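Local coordinates for protein putidaredoxin reductase (Pseudomonas putida, PDB 1Q1R) that carries FAD and probably passes electrons from NADH to the iron-sulfur protein putidaredoxin, which supplies the cytochrome P450cam monooxygenase, at residues 218-221 and 226-229; 143-148 and 239-244. All coordinates share one frame; numbering follows the deposited sequence.

Interaction 1 of 2, residues 218-221 and 226-229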
ATOM      1  N   GLU A 218      20.192  16.955  14.613  1.00 25.77           N
ATOM      2  CA  GLU A 218      20.523  18.059  15.500  1.00 27.95           C
ATOM      3  C   GLU A 218      19.140  18.591  15.861  1.00 28.84           C
ATOM      4  O   GLU A 218      18.231  18.560  15.026  1.00 28.89           O
ATOM      5  CB  GLU A 218      21.334  19.133  14.776  1.00 28.53           C
ATOM      6  CG  GLU A 218      22.662  18.627  14.249  1.00 30.94           C
ATOM      7  CD  GLU A 218      23.507  19.713  13.617  1.00 31.14           C
ATOM      8  OE1 GLU A 218      22.942  20.653  13.024  1.00 30.69           O
ATOM      9  OE2 GLU A 218      24.749  19.613  13.701  1.00 34.24           O
ATOM     10  N   MET A 219      18.970  19.050  17.096  1.00 29.09           N
ATOM     11  CA  MET A 219      17.676  19.559  17.535  1.00 30.27           C
ATOM     12  C   MET A 219      17.763  20.827  18.359  1.00 30.19           C
ATOM     13  O   MET A 219      18.785  21.098  18.978  1.00 29.73           O
ATOM     14  CB  MET A 219      16.958  18.500  18.357  1.00 31.01           C
ATOM     15  CG  MET A 219      16.573  17.285  17.563  1.00 33.82           C
ATOM     16  SD  MET A 219      15.600  16.238  18.599  1.00 37.00           S
ATOM     17  CE  MET A 219      14.042  17.148  18.609  1.00 34.81           C
ATOM     18  N   SER A 220      16.674  21.596  18.366  1.00 29.60           N
ATOM     19  CA  SER A 220      16.610  22.835  19.133  1.00 30.42           C
ATOM     20  C   SER A 220      16.221  22.485  20.566  1.00 31.31           C
ATOM     21  O   SER A 220      15.330  21.670  20.795  1.00 30.80           O
ATOM     22  CB  SER A 220      15.579  23.795  18.523  1.00 30.51           C
ATOM     23  OG  SER A 220      14.298  23.189  18.457  1.00 30.89           O
ATOM     24  N   THR A 221      16.895  23.104  21.527  1.00 32.39           N
ATOM     25  CA  THR A 221      16.644  22.839  22.938  1.00 33.77           C
ATOM     26  C   THR A 221      15.295  23.349  23.446  1.00 35.60           C
ATOM     27  O   THR A 221      14.603  22.656  24.190  1.00 36.33           O
ATOM     28  CB  THR A 221      17.771  23.450  23.812  1.00 33.50           C
ATOM     29  OG1 THR A 221      17.576  23.072  25.179  1.00 31.95           O
ATOM     30  CG2 THR A 221      17.769  24.973  23.701  1.00 32.88           C
ATOM     31  N   VAL A 226      13.501  19.245  15.193  1.00 24.00           N
ATOM     32  CA  VAL A 226      14.673  18.867  14.416  1.00 22.04           C
ATOM     33  C   VAL A 226      15.120  20.095  13.633  1.00 22.68           C
ATOM     34  O   VAL A 226      14.287  20.832  13.101  1.00 22.22           O
ATOM     35  CB  VAL A 226      14.342  17.733  13.414  1.00 22.33           C
ATOM     36  CG1 VAL A 226      15.531  17.501  12.468  1.00 21.44           C
ATOM     37  CG2 VAL A 226      14.004  16.451  14.171  1.00 19.77           C
ATOM     38  N   THR A 227      16.427  20.331  13.586  1.00 20.96           N
ATOM     39  CA  THR A 227      16.962  21.459  12.843  1.00 21.94           C
ATOM     40  C   THR A 227      17.874  20.970  11.728  1.00 22.08           C
ATOM     41  O   THR A 227      18.206  21.727  10.818  1.00 21.80           O
ATOM     42  CB  THR A 227      17.765  22.422  13.750  1.00 23.12           C
ATOM     43  OG1 THR A 227      18.783  21.690  14.440  1.00 23.38           O
ATOM     44  CG2 THR A 227      16.844  23.092  14.763  1.00 21.96           C
ATOM     45  N   ALA A 228      18.286  19.706  11.794  1.00 23.18           N
ATOM     46  CA  ALA A 228      19.156  19.163  10.758  1.00 23.51           C
ATOM     47  C   ALA A 228      19.262  17.642  10.775  1.00 23.57           C
ATOM     48  O   ALA A 228      19.134  17.004  11.818  1.00 23.40           O
ATOM     49  CB  ALA A 228      20.552  19.785  10.870  1.00 24.26           C
ATOM     50  N   VAL A 229      19.494  17.070   9.599  1.00 23.43           N
ATOM     51  CA  VAL A 229      19.639  15.625   9.449  1.00 22.74           C
ATOM     52  C   VAL A 229      21.110  15.382   9.109  1.00 23.25           C
ATOM     53  O   VAL A 229      21.653  16.023   8.208  1.00 22.90           O
ATOM     54  CB  VAL A 229      18.760  15.091   8.287  1.00 22.83           C
ATOM     55  CG1 VAL A 229      18.855  13.569   8.210  1.00 22.22           C
ATOM     56  CG2 VAL A 229      17.311  15.529   8.484  1.00 22.57           C
TER

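Interaction 2 of 2, residues 143-148 and 239-244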
ATOM      1  N   ARG A 143       0.982  18.386   6.220  1.00 17.10           N
ATOM      2  CA  ARG A 143       0.465  19.415   5.319  1.00 17.76           C
ATOM      3  C   ARG A 143       0.580  20.831   5.878  1.00 17.73           C
ATOM      4  O   ARG A 143       0.927  21.759   5.147  1.00 16.77           O
ATOM      5  CB  ARG A 143      -0.993  19.155   4.954  1.00 19.38           C
ATOM      6  CG  ARG A 143      -1.573  20.290   4.101  1.00 23.03           C
ATOM      7  CD  ARG A 143      -2.976  20.631   4.537  1.00 26.32           C
ATOM      8  NE  ARG A 143      -3.952  19.796   3.865  1.00 30.50           N
ATOM      9  CZ  ARG A 143      -5.019  19.256   4.445  1.00 31.77           C
ATOM     10  NH1 ARG A 143      -5.267  19.452   5.743  1.00 28.78           N
ATOM     11  NH2 ARG A 143      -5.844  18.529   3.706  1.00 29.01           N
ATOM     12  N   ARG A 144       0.275  21.002   7.163  1.00 17.45           N
ATOM     13  CA  ARG A 144       0.357  22.324   7.782  1.00 19.66           C
ATOM     14  C   ARG A 144       1.771  22.881   7.676  1.00 20.36           C
ATOM     15  O   ARG A 144       1.972  24.091   7.690  1.00 20.22           O
ATOM     16  CB  ARG A 144      -0.044  22.268   9.267  1.00 19.04           C
ATOM     17  CG  ARG A 144      -1.535  22.026   9.517  1.00 21.07           C
ATOM     18  CD  ARG A 144      -1.897  22.268  10.985  1.00 21.89           C
ATOM     19  NE  ARG A 144      -1.177  21.382  11.897  1.00 22.90           N
ATOM     20  CZ  ARG A 144      -1.596  20.176  12.268  1.00 23.85           C
ATOM     21  NH1 ARG A 144      -2.745  19.691  11.812  1.00 23.27           N
ATOM     22  NH2 ARG A 144      -0.861  19.446  13.099  1.00 24.74           N
ATOM     23  N   GLN A 145       2.749  21.989   7.562  1.00 20.41           N
ATOM     24  CA  GLN A 145       4.143  22.401   7.481  1.00 20.66           C
ATOM     25  C   GLN A 145       4.749  22.380   6.079  1.00 21.56           C
ATOM     26  O   GLN A 145       5.958  22.540   5.929  1.00 22.64           O
ATOM     27  CB  GLN A 145       4.976  21.537   8.429  1.00 19.98           C
ATOM     28  CG  GLN A 145       4.477  21.619   9.869  1.00 20.22           C
ATOM     29  CD  GLN A 145       5.251  20.744  10.823  1.00 20.18           C
ATOM     30  OE1 GLN A 145       6.395  21.050  11.180  1.00 18.92           O
ATOM     31  NE2 GLN A 145       4.636  19.641  11.243  1.00 18.59           N
ATOM     32  N   LEU A 146       3.931  22.172   5.053  1.00 20.46           N
ATOM     33  CA  LEU A 146       4.464  22.177   3.688  1.00 22.39           C
ATOM     34  C   LEU A 146       4.515  23.642   3.276  1.00 22.10           C
ATOM     35  O   LEU A 146       3.648  24.135   2.565  1.00 22.99           O
ATOM     36  CB  LEU A 146       3.562  21.369   2.749  1.00 22.01           C
ATOM     37  CG  LEU A 146       3.551  19.858   3.007  1.00 22.81           C
ATOM     38  CD1 LEU A 146       2.678  19.174   1.963  1.00 23.67           C
ATOM     39  CD2 LEU A 146       4.973  19.301   2.947  1.00 23.03           C
ATOM     40  N   ILE A 147       5.561  24.321   3.732  1.00 22.67           N
ATOM     41  CA  ILE A 147       5.742  25.749   3.511  1.00 22.57           C
ATOM     42  C   ILE A 147       6.808  26.137   2.495  1.00 22.75           C
ATOM     43  O   ILE A 147       7.942  25.665   2.558  1.00 22.99           O
ATOM     44  CB  ILE A 147       6.071  26.412   4.854  1.00 22.97           C
ATOM     45  CG1 ILE A 147       4.960  26.072   5.856  1.00 23.84           C
ATOM     46  CG2 ILE A 147       6.234  27.918   4.683  1.00 22.36           C
ATOM     47  CD1 ILE A 147       5.357  26.263   7.294  1.00 25.87           C
ATOM     48  N   ALA A 148       6.439  27.021   1.576  1.00 23.31           N
ATOM     49  CA  ALA A 148       7.358  27.484   0.543  1.00 24.38           C
ATOM     50  C   ALA A 148       8.686  27.947   1.128  1.00 25.56           C
ATOM     51  O   ALA A 148       8.732  28.665   2.135  1.00 25.18           O
ATOM     52  CB  ALA A 148       6.718  28.614  -0.265  1.00 24.60           C
ATOM     53  N   ALA A 239      17.097  21.117   8.136  1.00 24.54           N
ATOM     54  CA  ALA A 239      15.713  20.777   7.837  1.00 24.38           C
ATOM     55  C   ALA A 239      14.695  21.465   8.730  1.00 24.56           C
ATOM     56  O   ALA A 239      14.913  21.625   9.929  1.00 24.80           O
ATOM     57  CB  ALA A 239      15.526  19.268   7.929  1.00 22.86           C
ATOM     58  N   ASP A 240      13.582  21.869   8.129  1.00 24.56           N
ATOM     59  CA  ASP A 240      12.491  22.489   8.872  1.00 23.65           C
ATOM     60  C   ASP A 240      11.444  21.404   9.096  1.00 23.15           C
ATOM     61  O   ASP A 240      10.603  21.501   9.989  1.00 22.78           O
ATOM     62  CB  ASP A 240      11.870  23.634   8.069  1.00 23.38           C
ATOM     63  CG  ASP A 240      12.828  24.783   7.865  1.00 24.09           C
ATOM     64  OD1 ASP A 240      13.318  25.321   8.877  1.00 24.49           O
ATOM     65  OD2 ASP A 240      13.089  25.149   6.698  1.00 24.74           O
ATOM     66  N   LEU A 241      11.515  20.359   8.274  1.00 22.20           N
ATOM     67  CA  LEU A 241      10.571  19.250   8.349  1.00 21.43           C
ATOM     68  C   LEU A 241      11.240  17.959   7.895  1.00 21.00           C
ATOM     69  O   LEU A 241      12.019  17.959   6.944  1.00 20.43           O
ATOM     70  CB  LEU A 241       9.367  19.543   7.448  1.00 21.54           C
ATOM     71  CG  LEU A 241       8.211  18.543   7.400  1.00 22.35           C
ATOM     72  CD1 LEU A 241       7.540  18.454   8.769  1.00 21.97           C
ATOM     73  CD2 LEU A 241       7.203  18.997   6.339  1.00 21.06           C
ATOM     74  N   VAL A 242      10.934  16.864   8.582  1.00 20.06           N
ATOM     75  CA  VAL A 242      11.492  15.563   8.234  1.00 20.82           C
ATOM     76  C   VAL A 242      10.363  14.552   8.177  1.00 19.72           C
ATOM     77  O   VAL A 242       9.594  14.408   9.126  1.00 20.37           O
ATOM     78  CB  VAL A 242      12.537  15.069   9.273  1.00 20.23           C
ATOM     79  CG1 VAL A 242      13.021  13.667   8.894  1.00 21.06           C
ATOM     80  CG2 VAL A 242      13.721  16.031   9.328  1.00 20.26           C
ATOM     81  N   ILE A 243      10.254  13.865   7.048  1.00 19.76           N
ATOM     82  CA  ILE A 243       9.224  12.854   6.867  1.00 19.59           C
ATOM     83  C   ILE A 243       9.935  11.540   6.586  1.00 20.60           C
ATOM     84  O   ILE A 243      10.714  11.436   5.640  1.00 20.84           O
ATOM     85  CB  ILE A 243       8.302  13.217   5.699  1.00 19.97           C
ATOM     86  CG1 ILE A 243       7.553  14.513   6.028  1.00 19.57           C
ATOM     87  CG2 ILE A 243       7.331  12.068   5.422  1.00 21.04           C
ATOM     88  CD1 ILE A 243       6.823  15.113   4.844  1.00 21.62           C
ATOM     89  N   ALA A 244       9.675  10.545   7.424  1.00 21.47           N
ATOM     90  CA  ALA A 244      10.321   9.251   7.276  1.00 22.95           C
ATOM     91  C   ALA A 244       9.371   8.170   6.777  1.00 23.68           C
ATOM     92  O   ALA A 244       8.220   8.082   7.206  1.00 23.59           O
ATOM     93  CB  ALA A 244      10.944   8.824   8.614  1.00 22.40           C
TER
HETATM   94  O   HOH W   1       8.181  22.544  10.078  1.00 18.64           O

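Interaction 1 of 2, residues 218-221 and 226-229
Glu218 meets both Thr227 and Ala228 where the strands 214-219 and 226-231 of a beta hairpin run antiparallel, and the doubled partner marks a classic beta bulge. Thr227 N gives Glu218 O a nearly linear bond (2.9 Å, N-H...O 179°), while Ala228 N reaches the same oxygen only weakly. Thr227 OG1 adds a third, also weak, bond to Glu218 O at 3.2 Å; its torsion, chi1 55°, holds the hydroxyl between the backbone N and the carbonyl carbon, on the side of Glu218 O. In return Glu218 N donates to Ala228 O over 3.0 Å.

The side chain of Glu218 can be followed outward along Ala228. Its CB lies 3.6 Å from Thr227 OG1 and also touches the methyl of Ala228. CG and CD then pass alongside that methyl, and OE1 comes to 3.3 Å from Ala228 CB. Beyond CG the chain is extended, and OE1 ends in a salt bridge with Arg236, the first residue of strand 236-238. On the other face Met219 CG packs loosely on Val226, 4.3 Å from its CG2, and Met219 also touches Ala123 and Val124 of helix 123-126.

One carbonyl oxygen thus takes one nearly linear bond and two weak ones: Glu218 O serves both residues of the bulge, Thr227 and Ala228, and the Thr227 hydroxyl as well. The carboxylate, carried across Ala228 to an arginine, links the two edge strands, 214-219 and 236-238, past the middle one.

Interaction 2 of 2, residues 143-148 and 239-244
Gln145 and Leu241 make the nearest backbone approach, CA to CA 7.2 Å, between the turn that follows helix 136-144 and the first residue of strand 241-244, so side chains and a water have to bridge the gap. Leu146, next along, is the centre of an inverse gamma turn.

Leu241 reaches across with both methyls. Its CG stands anti to the backbone N (chi1 -178°), which carries the fork out to Gln145. CD1 sits over the flat face of the Gln145 amide, 3.7 Å from Gln145 OE1. CD2 lies 3.8 Å from Gln145 O, close to Gln145 CB, and meets Leu146 CD2 at 4.1 Å. Leu241 also touches Leu152 on the adjacent strand 151-155, and Leu146 continues the apolar patch to Leu53 and Met173.

The polar link is a single water, which donates to Gln145 OE1 over 2.6 Å and to Asp240 O over 2.6 Å; Asn129 ND2 bonds the same Asp240 oxygen. Gln145 NE2 bonds to the carbonyls of Asn128 and Cys141, so both ends of the amide are engaged and its rotation is fixed. With an alanine here in place of Leu241, the Gln145 amide face would probably lose its apolar cover and Leu146 CD2 its mate across the contact.

Within the glutathione reductase fold this is probably the NAD-binding, Rossmann-like domain. One leucine methyl covers the face of an amide pinned by its own bonds, the other packs on Leu146 and the Gln145 backbone, and water carries the polar connection from the turn to the carbonyl just before the strand.

How the interactions relate
From the N terminus the chain first reaches 143-148, at the end of helix 136-144, then runs through three further strands of the parallel sheet, 151-155, 174-178 and 207-209, before entering the hairpin. Interaction 1 closes there as a short local loop, 218-221 onto 226-229. Only when the chain comes back at 239-244, as the fifth strand of the parallel sheet in chain order, does interaction 2 close, so interaction 1 is nested inside its loop. The two also touch directly: Ala239 N probably bonds to Thr227 O, and Val242 packs on Val226 and Val229, laying the three-stranded antiparallel sheet against the parallel one.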